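Local coordinates for spindle assembly abnormal protein 6 homolog (Drosophila melanogaster, PDB 5AL7) that forms the central scaffold of the centriole cartwheel, setting its ninefold symmetry through a homo-oligomerising head domain and a dimeric coiled coil, at residues A[121-126]-A[135-140]; A[17-22]-A[58-63]; A[44-49]-A[65-70]. The protein carries 1 engineered substitution. One frame throughout, in Å; residues are numbered along the deposited sequence.

Contact 1 of 3, residues A[121-126]-A[135-140]; sequences TTRDQN and DYYLQF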
ATOM      1  N   THR A 121      -1.525  -8.536  26.792  1.00 23.65           N
ATOM      2  CA  THR A 121      -0.860  -8.302  28.067  1.00 31.57           C
ATOM      3  C   THR A 121       0.661  -8.385  27.994  1.00 37.41           C
ATOM      4  O   THR A 121       1.209  -9.304  27.420  1.00 38.86           O
ATOM      5  CB  THR A 121      -1.351  -9.304  29.126  1.00 24.19           C
ATOM      6  OG1 THR A 121      -2.770  -9.437  29.014  1.00 35.36           O
ATOM      7  CG2 THR A 121      -1.012  -8.823  30.525  1.00 34.40           C
ATOM      8  N   THR A 122       1.343  -7.448  28.631  1.00 40.85           N
ATOM      9  CA  THR A 122       2.779  -7.548  28.707  1.00 29.63           C
ATOM     10  C   THR A 122       3.117  -8.661  29.670  1.00 37.21           C
ATOM     11  O   THR A 122       2.548  -8.755  30.756  1.00 55.04           O
ATOM     12  CB  THR A 122       3.438  -6.243  29.172  1.00 27.74           C
ATOM     13  OG1 THR A 122       3.266  -5.241  28.162  1.00 34.37           O
ATOM     14  CG2 THR A 122       4.918  -6.456  29.405  1.00 29.33           C
ATOM     15  N   ARG A 123       4.013  -9.534  29.237  1.00 46.60           N
ATOM     16  CA  ARG A 123       4.518 -10.599  30.075  1.00 54.43           C
ATOM     17  C   ARG A 123       5.377 -10.004  31.193  1.00 68.64           C
ATOM     18  O   ARG A 123       6.229  -9.150  30.943  1.00 75.14           O
ATOM     19  CB  ARG A 123       5.319 -11.597  29.232  1.00 57.02           C
ATOM     20  CG  ARG A 123       5.472 -12.957  29.881  1.00 75.28           C
ATOM     21  CD  ARG A 123       6.059 -13.994  28.941  1.00 86.72           C
ATOM     22  NE  ARG A 123       5.243 -14.211  27.748  1.00100.58           N
ATOM     23  CZ  ARG A 123       5.555 -15.055  26.764  1.00108.88           C
ATOM     24  NH1 ARG A 123       6.677 -15.763  26.813  1.00111.58           N
ATOM     25  NH2 ARG A 123       4.747 -15.189  25.720  1.00109.91           N
ATOM     26  N   ASP A 124       5.122 -10.433  32.425  1.00 80.56           N
ATOM     27  CA  ASP A 124       5.865  -9.942  33.581  1.00 88.14           C
ATOM     28  C   ASP A 124       7.298 -10.474  33.554  1.00 89.12           C
ATOM     29  O   ASP A 124       7.551 -11.621  33.915  1.00 82.85           O
ATOM     30  CB  ASP A 124       5.165 -10.339  34.882  1.00 93.13           C
ATOM     31  CG  ASP A 124       5.706  -9.591  36.086  1.00103.72           C
ATOM     32  OD1 ASP A 124       5.837  -8.351  36.000  1.00110.02           O
ATOM     33  OD2 ASP A 124       5.988 -10.235  37.121  1.00108.95           O
ATOM     34  N   GLN A 125       8.227  -9.642  33.096  1.00 94.26           N
ATOM     35  CA  GLN A 125       9.621 -10.048  32.944  1.00 97.07           C
ATOM     36  C   GLN A 125      10.552  -9.392  33.964  1.00 94.20           C
ATOM     37  O   GLN A 125      10.254  -8.322  34.495  1.00100.69           O
ATOM     38  CB  GLN A 125      10.101  -9.707  31.537  1.00107.23           C
ATOM     39  CG  GLN A 125       9.281 -10.341  30.430  1.00113.79           C
ATOM     40  CD  GLN A 125       9.986 -10.294  29.088  1.00126.63           C
ATOM     41  OE1 GLN A 125      11.000 -10.962  28.874  1.00131.79           O
ATOM     42  NE2 GLN A 125       9.454  -9.489  28.173  1.00128.93           N
ATOM     43  N   ASN A 126      11.682 -10.041  34.228  1.00 81.33           N
ATOM     44  CA  ASN A 126      12.755  -9.443  35.022  1.00 69.82           C
ATOM     45  C   ASN A 126      14.109 -10.095  34.698  1.00 67.85           C
ATOM     46  O   ASN A 126      14.178 -11.087  33.979  1.00 49.77           O
ATOM     47  CB  ASN A 126      12.469  -9.527  36.531  1.00 64.79           C
ATOM     48  CG  ASN A 126      12.405 -10.951  37.048  1.00 77.02           C
ATOM     49  OD1 ASN A 126      12.220 -11.898  36.282  1.00 85.07           O
ATOM     50  ND2 ASN A 126      12.597 -11.114  38.360  1.00 73.75           N
ATOM     51  N   ASP A 135       7.248 -11.295  24.137  1.00 50.64           N
ATOM     52  CA  ASP A 135       7.126 -10.323  25.214  1.00 47.74           C
ATOM     53  C   ASP A 135       5.673 -10.021  25.589  1.00 45.40           C
ATOM     54  O   ASP A 135       5.416  -9.209  26.479  1.00 41.46           O
ATOM     55  CB  ASP A 135       7.822  -9.015  24.823  1.00 56.73           C
ATOM     56  CG  ASP A 135       9.329  -9.096  24.953  1.00 80.58           C
ATOM     57  OD1 ASP A 135       9.823 -10.088  25.539  1.00 91.74           O
ATOM     58  OD2 ASP A 135      10.017  -8.165  24.479  1.00 83.22           O
ATOM     59  N   TYR A 136       4.725 -10.653  24.902  1.00 39.08           N
ATOM     60  CA  TYR A 136       3.312 -10.415  25.186  1.00 28.24           C
ATOM     61  C   TYR A 136       2.486 -11.704  25.253  1.00 24.72           C
ATOM     62  O   TYR A 136       2.966 -12.776  24.946  1.00 26.20           O
ATOM     63  CB  TYR A 136       2.726  -9.472  24.136  1.00 22.85           C
ATOM     64  CG  TYR A 136       3.565  -8.234  23.913  1.00 53.61           C
ATOM     65  CD1 TYR A 136       3.508  -7.166  24.795  1.00 68.17           C
ATOM     66  CD2 TYR A 136       4.446  -8.151  22.841  1.00 55.49           C
ATOM     67  CE1 TYR A 136       4.283  -6.039  24.600  1.00 65.02           C
ATOM     68  CE2 TYR A 136       5.223  -7.038  22.640  1.00 57.96           C
ATOM     69  CZ  TYR A 136       5.140  -5.980  23.521  1.00 68.04           C
ATOM     70  OH  TYR A 136       5.921  -4.858  23.326  1.00 81.36           O
ATOM     71  N   TYR A 137       1.232 -11.565  25.661  1.00 23.08           N
ATOM     72  CA  TYR A 137       0.260 -12.637  25.669  1.00 24.38           C
ATOM     73  C   TYR A 137      -0.979 -12.118  24.977  1.00 36.24           C
ATOM     74  O   TYR A 137      -1.441 -11.008  25.262  1.00 46.66           O
ATOM     75  CB  TYR A 137      -0.090 -13.084  27.086  1.00 33.93           C
ATOM     76  CG  TYR A 137       0.926 -13.989  27.738  1.00 36.69           C
ATOM     77  CD1 TYR A 137       1.261 -15.226  27.188  1.00 33.98           C
ATOM     78  CD2 TYR A 137       1.546 -13.607  28.916  1.00 42.48           C
ATOM     79  CE1 TYR A 137       2.193 -16.047  27.800  1.00 41.73           C
ATOM     80  CE2 TYR A 137       2.471 -14.418  29.536  1.00 43.03           C
ATOM     81  CZ  TYR A 137       2.798 -15.629  28.984  1.00 52.22           C
ATOM     82  OH  TYR A 137       3.731 -16.408  29.640  1.00 65.28           O
ATOM     83  N   LEU A 138      -1.475 -12.883  24.019  1.00 31.63           N
ATOM     84  CA  LEU A 138      -2.750 -12.582  23.396  1.00 32.88           C
ATOM     85  C   LEU A 138      -3.813 -13.416  24.083  1.00 36.44           C
ATOM     86  O   LEU A 138      -3.837 -14.632  23.931  1.00 41.84           O
ATOM     87  CB  LEU A 138      -2.716 -12.861  21.902  1.00 24.74           C
ATOM     88  CG  LEU A 138      -3.966 -12.423  21.150  1.00 25.27           C
ATOM     89  CD1 LEU A 138      -4.139 -10.908  21.152  1.00 19.37           C
ATOM     90  CD2 LEU A 138      -3.944 -12.976  19.747  1.00 20.91           C
ATOM     91  N   GLN A 139      -4.665 -12.763  24.867  1.00 34.17           N
ATOM     92  CA  GLN A 139      -5.602 -13.460  25.729  1.00 27.73           C
ATOM     93  C   GLN A 139      -7.059 -13.250  25.356  1.00 30.63           C
ATOM     94  O   GLN A 139      -7.475 -12.159  25.001  1.00 31.65           O
ATOM     95  CB  GLN A 139      -5.377 -13.024  27.166  1.00 22.54           C
ATOM     96  CG  GLN A 139      -4.006 -13.380  27.647  1.00 25.23           C
ATOM     97  CD  GLN A 139      -3.738 -12.891  29.035  1.00 23.90           C
ATOM     98  OE1 GLN A 139      -3.900 -11.714  29.328  1.00 39.58           O
ATOM     99  NE2 GLN A 139      -3.326 -13.794  29.905  1.00 24.98           N
ATOM    100  N   PHE A 140      -7.834 -14.319  25.470  1.00 35.29           N
ATOM    101  CA  PHE A 140      -9.263 -14.284  25.228  1.00 31.66           C
ATOM    102  C   PHE A 140      -9.950 -14.307  26.587  1.00 37.35           C
ATOM    103  O   PHE A 140      -9.990 -15.355  27.242  1.00 40.60           O
ATOM    104  CB  PHE A 140      -9.687 -15.469  24.372  1.00 23.48           C
ATOM    105  CG  PHE A 140      -9.095 -15.462  22.999  1.00 22.77           C
ATOM    106  CD1 PHE A 140      -7.758 -15.792  22.802  1.00 22.32           C
ATOM    107  CD2 PHE A 140      -9.879 -15.151  21.895  1.00 25.32           C
ATOM    108  CE1 PHE A 140      -7.204 -15.783  21.531  1.00 21.85           C
ATOM    109  CE2 PHE A 140      -9.339 -15.141  20.621  1.00 24.31           C
ATOM    110  CZ  PHE A 140      -7.998 -15.458  20.438  1.00 21.82           C
TER

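Contact 2 of 3, residues A[17-22]-A[58-63]; sequences MDYGKS and KELLQL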
ATOM      1  N   MET A  17       4.178 -15.705   6.821  1.00 40.01           N
ATOM      2  CA  MET A  17       3.251 -16.604   6.148  1.00 38.59           C
ATOM      3  C   MET A  17       3.377 -16.446   4.632  1.00 43.78           C
ATOM      4  O   MET A  17       2.443 -16.012   3.963  1.00 49.92           O
ATOM      5  CB  MET A  17       1.821 -16.350   6.625  1.00 38.97           C
ATOM      6  CG  MET A  17       1.637 -16.604   8.121  1.00 41.64           C
ATOM      7  SD  MET A  17       1.855 -18.329   8.636  1.00 44.77           S
ATOM      8  CE  MET A  17       0.295 -19.022   8.089  1.00 35.93           C
ATOM      9  N   ASP A  18       4.566 -16.749   4.113  1.00 41.15           N
ATOM     10  CA  ASP A  18       4.855 -16.660   2.686  1.00 34.09           C
ATOM     11  C   ASP A  18       4.741 -18.037   2.029  1.00 39.15           C
ATOM     12  O   ASP A  18       5.742 -18.611   1.586  1.00 39.92           O
ATOM     13  CB  ASP A  18       6.253 -16.075   2.465  1.00 35.15           C
ATOM     14  CG  ASP A  18       6.438 -15.501   1.061  1.00 49.18           C
ATOM     15  OD1 ASP A  18       5.490 -15.610   0.244  1.00 47.69           O
ATOM     16  OD2 ASP A  18       7.533 -14.944   0.778  1.00 48.91           O
ATOM     17  N   TYR A  19       3.528 -18.583   2.004  1.00 37.38           N
ATOM     18  CA  TYR A  19       3.318 -19.924   1.472  1.00 37.84           C
ATOM     19  C   TYR A  19       2.354 -19.916   0.295  1.00 49.33           C
ATOM     20  O   TYR A  19       1.774 -20.954  -0.053  1.00 53.91           O
ATOM     21  CB  TYR A  19       2.807 -20.871   2.562  1.00 32.43           C
ATOM     22  CG  TYR A  19       3.776 -21.029   3.701  1.00 34.32           C
ATOM     23  CD1 TYR A  19       4.910 -21.816   3.568  1.00 40.24           C
ATOM     24  CD2 TYR A  19       3.556 -20.384   4.920  1.00 35.17           C
ATOM     25  CE1 TYR A  19       5.810 -21.960   4.612  1.00 43.14           C
ATOM     26  CE2 TYR A  19       4.447 -20.520   5.970  1.00 37.72           C
ATOM     27  CZ  TYR A  19       5.572 -21.312   5.809  1.00 44.87           C
ATOM     28  OH  TYR A  19       6.462 -21.452   6.846  1.00 48.62           O
ATOM     29  N   GLY A  20       2.165 -18.745  -0.302  1.00 34.18           N
ATOM     30  CA  GLY A  20       1.379 -18.642  -1.513  1.00 35.81           C
ATOM     31  C   GLY A  20      -0.026 -19.171  -1.357  1.00 35.78           C
ATOM     32  O   GLY A  20      -0.720 -18.861  -0.391  1.00 50.35           O
ATOM     33  N   LYS A  21      -0.439 -19.984  -2.319  1.00 37.91           N
ATOM     34  CA  LYS A  21      -1.796 -20.487  -2.375  1.00 38.51           C
ATOM     35  C   LYS A  21      -2.143 -21.389  -1.185  1.00 44.14           C
ATOM     36  O   LYS A  21      -3.314 -21.696  -0.964  1.00 50.19           O
ATOM     37  CB  LYS A  21      -2.013 -21.240  -3.681  1.00 41.41           C
ATOM     38  CG  LYS A  21      -2.075 -20.383  -4.934  1.00 43.11           C
ATOM     39  CD  LYS A  21      -2.143 -21.313  -6.157  1.00 75.25           C
ATOM     40  CE  LYS A  21      -2.115 -20.570  -7.484  1.00 81.24           C
ATOM     41  NZ  LYS A  21      -3.397 -19.858  -7.758  1.00 92.84           N
ATOM     42  N   SER A  22      -1.135 -21.822  -0.431  1.00 41.82           N
ATOM     43  CA  SER A  22      -1.365 -22.644   0.765  1.00 38.17           C
ATOM     44  C   SER A  22      -1.830 -21.833   1.976  1.00 45.47           C
ATOM     45  O   SER A  22      -2.214 -22.399   2.996  1.00 57.27           O
ATOM     46  CB  SER A  22      -0.109 -23.427   1.136  1.00 46.34           C
ATOM     47  OG  SER A  22       0.025 -24.574   0.321  1.00 53.86           O
ATOM     48  N   LYS A  58       0.532 -28.006   6.412  1.00 34.39           N
ATOM     49  CA  LYS A  58       1.175 -28.251   7.699  1.00 38.47           C
ATOM     50  C   LYS A  58       0.467 -27.522   8.838  1.00 43.45           C
ATOM     51  O   LYS A  58      -0.224 -26.533   8.621  1.00 54.43           O
ATOM     52  CB  LYS A  58       2.648 -27.845   7.640  1.00 38.86           C
ATOM     53  CG  LYS A  58       2.896 -26.363   7.417  1.00 32.22           C
ATOM     54  CD  LYS A  58       4.388 -26.077   7.492  1.00 43.16           C
ATOM     55  CE  LYS A  58       4.722 -24.629   7.165  1.00 48.88           C
ATOM     56  NZ  LYS A  58       6.190 -24.358   7.273  1.00 50.96           N
ATOM     57  N   GLU A  59       0.606 -28.036  10.051  1.00 41.75           N
ATOM     58  CA  GLU A  59       0.018 -27.379  11.214  1.00 39.68           C
ATOM     59  C   GLU A  59       0.794 -26.118  11.523  1.00 33.10           C
ATOM     60  O   GLU A  59       1.884 -26.163  12.110  1.00 29.35           O
ATOM     61  CB  GLU A  59       0.002 -28.308  12.427  1.00 39.62           C
ATOM     62  CG  GLU A  59      -0.866 -29.519  12.205  1.00 46.99           C
ATOM     63  CD  GLU A  59      -0.784 -30.491  13.337  1.00 59.29           C
ATOM     64  OE1 GLU A  59       0.193 -30.409  14.114  1.00 69.29           O
ATOM     65  OE2 GLU A  59      -1.666 -31.367  13.415  1.00 59.19           O
ATOM     66  N   LEU A  60       0.257 -24.998  11.061  1.00 29.45           N
ATOM     67  CA  LEU A  60       0.866 -23.708  11.321  1.00 28.45           C
ATOM     68  C   LEU A  60      -0.182 -22.609  11.321  1.00 33.38           C
ATOM     69  O   LEU A  60      -0.852 -22.368  10.318  1.00 42.64           O
ATOM     70  CB  LEU A  60       1.950 -23.410  10.292  1.00 30.79           C
ATOM     71  CG  LEU A  60       2.724 -22.115  10.524  1.00 41.23           C
ATOM     72  CD1 LEU A  60       3.454 -22.132  11.863  1.00 46.57           C
ATOM     73  CD2 LEU A  60       3.703 -21.919   9.397  1.00 37.78           C
ATOM     74  N   LEU A  61      -0.300 -21.929  12.451  1.00 28.21           N
ATOM     75  CA  LEU A  61      -1.278 -20.861  12.592  1.00 36.82           C
ATOM     76  C   LEU A  61      -0.614 -19.531  12.906  1.00 33.02           C
ATOM     77  O   LEU A  61       0.277 -19.452  13.758  1.00 30.17           O
ATOM     78  CB  LEU A  61      -2.272 -21.196  13.697  1.00 33.61           C
ATOM     79  CG  LEU A  61      -3.202 -20.060  14.124  1.00 24.86           C
ATOM     80  CD1 LEU A  61      -4.294 -19.810  13.092  1.00 39.25           C
ATOM     81  CD2 LEU A  61      -3.782 -20.356  15.477  1.00 24.03           C
ATOM     82  N   GLN A  62      -1.043 -18.481  12.221  1.00 22.73           N
ATOM     83  CA  GLN A  62      -0.556 -17.160  12.580  1.00 33.22           C
ATOM     84  C   GLN A  62      -1.692 -16.164  12.737  1.00 29.12           C
ATOM     85  O   GLN A  62      -2.621 -16.108  11.906  1.00 23.94           O
ATOM     86  CB  GLN A  62       0.446 -16.632  11.560  1.00 37.60           C
ATOM     87  CG  GLN A  62       1.315 -15.532  12.139  1.00 33.40           C
ATOM     88  CD  GLN A  62       2.095 -14.796  11.094  1.00 31.23           C
ATOM     89  OE1 GLN A  62       1.517 -14.098  10.262  1.00 36.03           O
ATOM     90  NE2 GLN A  62       3.413 -14.923  11.132  1.00 40.35           N
ATOM     91  N   LEU A  63      -1.623 -15.418  13.837  1.00 20.84           N
ATOM     92  CA  LEU A  63      -2.542 -14.319  14.123  1.00 32.13           C
ATOM     93  C   LEU A  63      -1.768 -13.013  14.126  1.00 30.47           C
ATOM     94  O   LEU A  63      -0.811 -12.848  14.888  1.00 31.77           O
ATOM     95  CB  LEU A  63      -3.246 -14.495  15.470  1.00 20.62           C
ATOM     96  CG  LEU A  63      -4.085 -15.739  15.739  1.00 33.65           C
ATOM     97  CD1 LEU A  63      -4.500 -15.792  17.202  1.00 38.85           C
ATOM     98  CD2 LEU A  63      -5.298 -15.732  14.855  1.00 39.16           C
TER

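Contact 3 of 3, residues A[44-49]-A[65-70]; sequences SKRSCL and LTEKSD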
ATOM      1  N   SER A  44      -4.973   0.542  28.093  1.00 29.77           N
ATOM      2  CA  SER A  44      -5.628   1.358  27.067  1.00 36.93           C
ATOM      3  C   SER A  44      -6.476   0.485  26.149  1.00 43.50           C
ATOM      4  O   SER A  44      -6.264  -0.704  26.084  1.00 47.41           O
ATOM      5  CB  SER A  44      -4.587   2.168  26.271  1.00 28.42           C
ATOM      6  OG  SER A  44      -3.653   1.349  25.592  1.00 27.08           O
ATOM      7  N   LYS A  45      -7.483   1.049  25.495  1.00 48.47           N
ATOM      8  CA  LYS A  45      -8.272   0.281  24.529  1.00 27.32           C
ATOM      9  C   LYS A  45      -8.130   0.900  23.163  1.00 29.80           C
ATOM     10  O   LYS A  45      -8.512   2.044  22.973  1.00 36.00           O
ATOM     11  CB  LYS A  45      -9.745   0.218  24.918  1.00 28.66           C
ATOM     12  CG  LYS A  45     -10.236  -1.174  25.218  1.00 55.67           C
ATOM     13  CD  LYS A  45     -11.710  -1.188  25.548  1.00 65.29           C
ATOM     14  CE  LYS A  45     -11.939  -1.531  27.010  1.00 77.46           C
ATOM     15  NZ  LYS A  45     -13.372  -1.788  27.286  1.00 86.56           N
ATOM     16  N   ARG A  46      -7.568   0.149  22.216  1.00 35.69           N
ATOM     17  CA  ARG A  46      -7.245   0.681  20.886  1.00 32.52           C
ATOM     18  C   ARG A  46      -7.942  -0.074  19.766  1.00 33.21           C
ATOM     19  O   ARG A  46      -8.203  -1.267  19.899  1.00 33.46           O
ATOM     20  CB  ARG A  46      -5.733   0.639  20.648  1.00 23.47           C
ATOM     21  CG  ARG A  46      -4.918   1.264  21.755  1.00 24.15           C
ATOM     22  CD  ARG A  46      -3.443   1.210  21.464  1.00 28.80           C
ATOM     23  NE  ARG A  46      -2.687   1.842  22.535  1.00 43.99           N
ATOM     24  CZ  ARG A  46      -1.369   1.980  22.535  1.00 55.50           C
ATOM     25  NH1 ARG A  46      -0.659   1.512  21.521  1.00 68.72           N
ATOM     26  NH2 ARG A  46      -0.760   2.569  23.554  1.00 55.70           N
ATOM     27  N   SER A  47      -8.230   0.613  18.664  1.00 30.62           N
ATOM     28  CA  SER A  47      -8.774  -0.056  17.475  1.00 39.58           C
ATOM     29  C   SER A  47      -7.681  -0.744  16.675  1.00 44.70           C
ATOM     30  O   SER A  47      -6.769  -0.083  16.164  1.00 48.64           O
ATOM     31  CB  SER A  47      -9.504   0.919  16.547  1.00 31.20           C
ATOM     32  OG  SER A  47     -10.824   1.156  16.976  1.00 40.59           O
ATOM     33  N   CYS A  48      -7.797  -2.065  16.555  1.00 30.85           N
ATOM     34  CA  CYS A  48      -6.836  -2.868  15.813  1.00 23.68           C
ATOM     35  C   CYS A  48      -7.487  -3.563  14.626  1.00 27.94           C
ATOM     36  O   CYS A  48      -8.703  -3.561  14.473  1.00 25.99           O
ATOM     37  CB  CYS A  48      -6.191  -3.910  16.723  1.00 28.14           C
ATOM     38  SG  CYS A  48      -5.216  -3.230  18.090  1.00 37.41           S
ATOM     39  N   LEU A  49      -6.647  -4.177  13.804  1.00 38.40           N
ATOM     40  CA  LEU A  49      -7.055  -4.985  12.666  1.00 37.76           C
ATOM     41  C   LEU A  49      -6.493  -6.368  12.861  1.00 31.77           C
ATOM     42  O   LEU A  49      -5.271  -6.530  13.014  1.00 26.13           O
ATOM     43  CB  LEU A  49      -6.529  -4.405  11.353  1.00 37.74           C
ATOM     44  CG  LEU A  49      -7.123  -3.096  10.852  1.00 32.35           C
ATOM     45  CD1 LEU A  49      -6.181  -2.513   9.838  1.00 22.40           C
ATOM     46  CD2 LEU A  49      -8.496  -3.344  10.241  1.00 32.23           C
ATOM     47  N   LEU A  65      -1.932  -8.868  14.562  1.00 25.44           N
ATOM     48  CA  LEU A  65      -2.692  -7.762  15.120  1.00 29.76           C
ATOM     49  C   LEU A  65      -2.006  -6.440  14.789  1.00 26.26           C
ATOM     50  O   LEU A  65      -0.836  -6.245  15.128  1.00 41.00           O
ATOM     51  CB  LEU A  65      -2.826  -7.947  16.626  1.00 39.66           C
ATOM     52  CG  LEU A  65      -3.865  -7.158  17.401  1.00 29.40           C
ATOM     53  CD1 LEU A  65      -5.266  -7.685  17.105  1.00 26.38           C
ATOM     54  CD2 LEU A  65      -3.520  -7.284  18.862  1.00 23.35           C
ATOM     55  N   THR A  66      -2.707  -5.547  14.101  1.00 23.99           N
ATOM     56  CA  THR A  66      -2.105  -4.260  13.736  1.00 30.93           C
ATOM     57  C   THR A  66      -2.892  -3.092  14.333  1.00 29.51           C
ATOM     58  O   THR A  66      -4.110  -3.158  14.431  1.00 31.49           O
ATOM     59  CB  THR A  66      -2.037  -4.065  12.205  1.00 27.97           C
ATOM     60  OG1 THR A  66      -3.363  -4.024  11.661  1.00 36.77           O
ATOM     61  CG2 THR A  66      -1.257  -5.181  11.549  1.00 22.25           C
ATOM     62  N   GLU A  67      -2.215  -2.040  14.780  1.00 28.26           N
ATOM     63  CA  GLU A  67      -2.956  -0.865  15.224  1.00 20.64           C
ATOM     64  C   GLU A  67      -3.476  -0.119  14.005  1.00 28.79           C
ATOM     65  O   GLU A  67      -2.698   0.275  13.146  1.00 32.60           O
ATOM     66  CB  GLU A  67      -2.090   0.032  16.081  1.00 21.01           C
ATOM     67  CG  GLU A  67      -1.797  -0.540  17.434  1.00 20.98           C
ATOM     68  CD  GLU A  67      -1.121   0.454  18.340  1.00 47.91           C
ATOM     69  OE1 GLU A  67      -1.575   1.630  18.389  1.00 39.63           O
ATOM     70  OE2 GLU A  67      -0.145   0.047  19.011  1.00 56.67           O
ATOM     71  N   LYS A  68      -4.783   0.103  13.948  1.00 27.12           N
ATOM     72  CA  LYS A  68      -5.414   0.692  12.769  1.00 22.20           C
ATOM     73  C   LYS A  68      -4.749   1.983  12.328  1.00 35.18           C
ATOM     74  O   LYS A  68      -4.502   2.182  11.146  1.00 37.98           O
ATOM     75  CB  LYS A  68      -6.889   0.957  13.044  1.00 22.93           C
ATOM     76  CG  LYS A  68      -7.737   1.187  11.807  1.00 32.46           C
ATOM     77  CD  LYS A  68      -9.134   1.622  12.197  1.00 36.25           C
ATOM     78  CE  LYS A  68      -9.994   2.002  11.009  1.00 48.58           C
ATOM     79  NZ  LYS A  68     -11.325   2.514  11.479  1.00 63.45           N
ATOM     80  N   SER A  69      -4.450   2.841  13.298  1.00 48.17           N
ATOM     81  CA  SER A  69      -3.856   4.156  13.068  1.00 34.67           C
ATOM     82  C   SER A  69      -2.445   4.077  12.466  1.00 35.89           C
ATOM     83  O   SER A  69      -2.041   4.932  11.671  1.00 48.19           O
ATOM     84  CB  SER A  69      -3.828   4.937  14.378  1.00 25.95           C
ATOM     85  OG  SER A  69      -2.962   4.316  15.304  1.00 36.76           O
ATOM     86  N   ASP A  70      -1.689   3.064  12.864  1.00 31.09           N
ATOM     87  CA  ASP A  70      -0.357   2.831  12.310  1.00 40.82           C
ATOM     88  C   ASP A  70      -0.109   1.336  12.212  1.00 42.64           C
ATOM     89  O   ASP A  70       0.283   0.702  13.197  1.00 39.12           O
ATOM     90  CB  ASP A  70       0.735   3.488  13.161  1.00 35.35           C
ATOM     91  CG  ASP A  70       2.071   3.583  12.429  1.00 42.56           C
ATOM     92  OD1 ASP A  70       2.281   2.821  11.466  1.00 58.79           O
ATOM     93  OD2 ASP A  70       2.926   4.402  12.820  1.00 44.01           O
TER
HETATM   94  O   HOH W   1      -4.767   2.515  16.747  1.00 42.19           O

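Contact 1 of 3, residues A[121-126]-A[135-140]
The guanidinium of Arg-123 lies over one face of the Tyr-137 ring, with centres 4.0 Å apart and planes at 23°. It sits off-centre, with Arg-123 NE above Tyr-137 CZ near the hydroxyl end, so the pair is both a stack and an off-centre cation-pi contact. At the guanidinium edge, NH2 gives a hydrogen bond to Tyr-136 O at 3.1 Å. NH1 also forms a salt bridge with Glu-132. The Tyr-136 ring meets Thr-122 OG1, itself bonded to Asn-37, at its own edge, 3.8 Å from CE1. The Arg-123 chain leaves with CG anti to the backbone N (chi1 -160°), then bends at chi3, which folds its head across the ring. A leucine here would probably leave that ring face without its cation, and both Tyr-136 O and the nearby acid without this partner.

These residues join the ends of two antiparallel strands, 117-122 and 136-142, in the sheet of the N-terminal head domain. Thr-121 and Tyr-137 form a hydrogen-bonded pair: Thr-121 N to Tyr-137 O and Tyr-137 N to Thr-121 O are both 2.9 Å. Thr-122 and Tyr-136 form the next, non-hydrogen-bonded pair, facing the other side of the sheet. Asp-135 and Tyr-136 make a classic beta bulge. Beyond the paired residues, Arg-123 N still reaches Asp-135 O at 3.1 Å.

Thr-121 OG1 donates to Gln-139 OE1 at 2.6 Å, from above the amide carbonyl plane. Gln-125 NE2 makes a weak bond to Asp-135 OD1, whose OD2 pairs with Arg-131.

Contact 2 of 3, residues A[17-22]-A[58-63]
Met-17 lies along Gln-62, and the two side chains run past each other in opposite directions. CG of Met-17 is against the amide end, 3.3 Å from Gln-62 OE1, and its CG and SD both touch Gln-62 CB. The bend of the methionine chain at chi2 (-65°) turns the sulfur toward Leu-60. There SD comes 4.1 Å from Leu-60 CD2.

That methyl has a second neighbour. Tyr-19 crosses Leu-60 at about a right angle and brings CE2 to 3.8 Å from CD2. Lys-58 also crosses the tyrosine at about a right angle. Its extended chain carries NZ to the phenol, where it donates a hydrogen bond to Tyr-19 OH at 2.9 Å.

The contact lays the loop before strand 23-36 over the start of strand 60-67, within the head domain. Met-17 and Tyr-19 also touch Val-55 of the neighbouring strand 44-55. Met-17 N bonds to Tyr-167 OH on helix 161-187, so the same loop reaches the long helix that leaves the head.

The polar end of buried Gln-62 is served by weak bonds, from NE2 to Ala-15 O and Thr-78 OG1 and from Arg-64 NE to OE1. Van der Waals packing of Met-17 on Leu-60 and Gln-62 thus makes the more buried part, while one ammonium-to-phenol bond lies at the partly exposed side. The lysine charge would probably lower the phenol's pKa a little, without need for it to be ionised.

Contact 3 of 3, residues A[44-49]-A[65-70]
Leu-65 packs its CD1 against Cys-48 CB, 3.9 Å away, in the antiparallel beta hairpin of strands 44-55 and 60-67 in the head-domain sheet. Thr-66 comes next and forms a hydrogen-bonded pair with Leu-49. Leu-49 N reaches Thr-66 O at 2.8 Å, and Thr-66 N reaches Leu-49 O at 3.0 Å. Thr-66 OG1 sits between its own backbone N and carbonyl carbon (chi1 64°). There it touches Leu-49 CB, and it bonds to Gln-71 OE1.

Glu-67 faces Cys-48 in a non-hydrogen-bonded pair whose side chains diverge. Its OE2 meets Arg-46 NH1 at 3.0 Å in a salt bridge with weak hydrogen-bond geometry. The carboxylate and guanidinium planes are 58° apart. Arg-46 also makes a cation-pi contact with Phe-36.

A type I turn from Glu-67 to Asp-70 then leads to strand 70-80. Lys-68 N donates to Ser-47 O at 3.0 Å, while its NZ pairs with Glu-31. A water 2.9 Å from Ser-69 OG bridges to Ser-47; the water donates a weak bond to Ser-47 O at 3.3 Å. Asp-70 packs on Asn-169 of the second subunit, and its N makes a weak backbone bond to Glu-67 O at 3.0 Å.

Overall arrangement
From the N terminus, strands 23-36 and 44-55 lie between segment 17-22 and its partner 58-63, where contact 2 closes the loop. By then segment 44-49 has passed, and contact 3 closes on it at 65-70, so contacts 2 and 3 cross. They use opposite ends of strand 60-67, with centres about 23 Å apart. Contact 1 follows in series after helices 81-90 and 97-113. It closes the short loop between strands 117-122 and 136-142. Contacts 1 and 2 meet inside the head, where Leu-138 CD2 lies 3.8 Å from Leu-63 CD1. All three serve one sheet, and contact 2 packs the N-terminal loop against it.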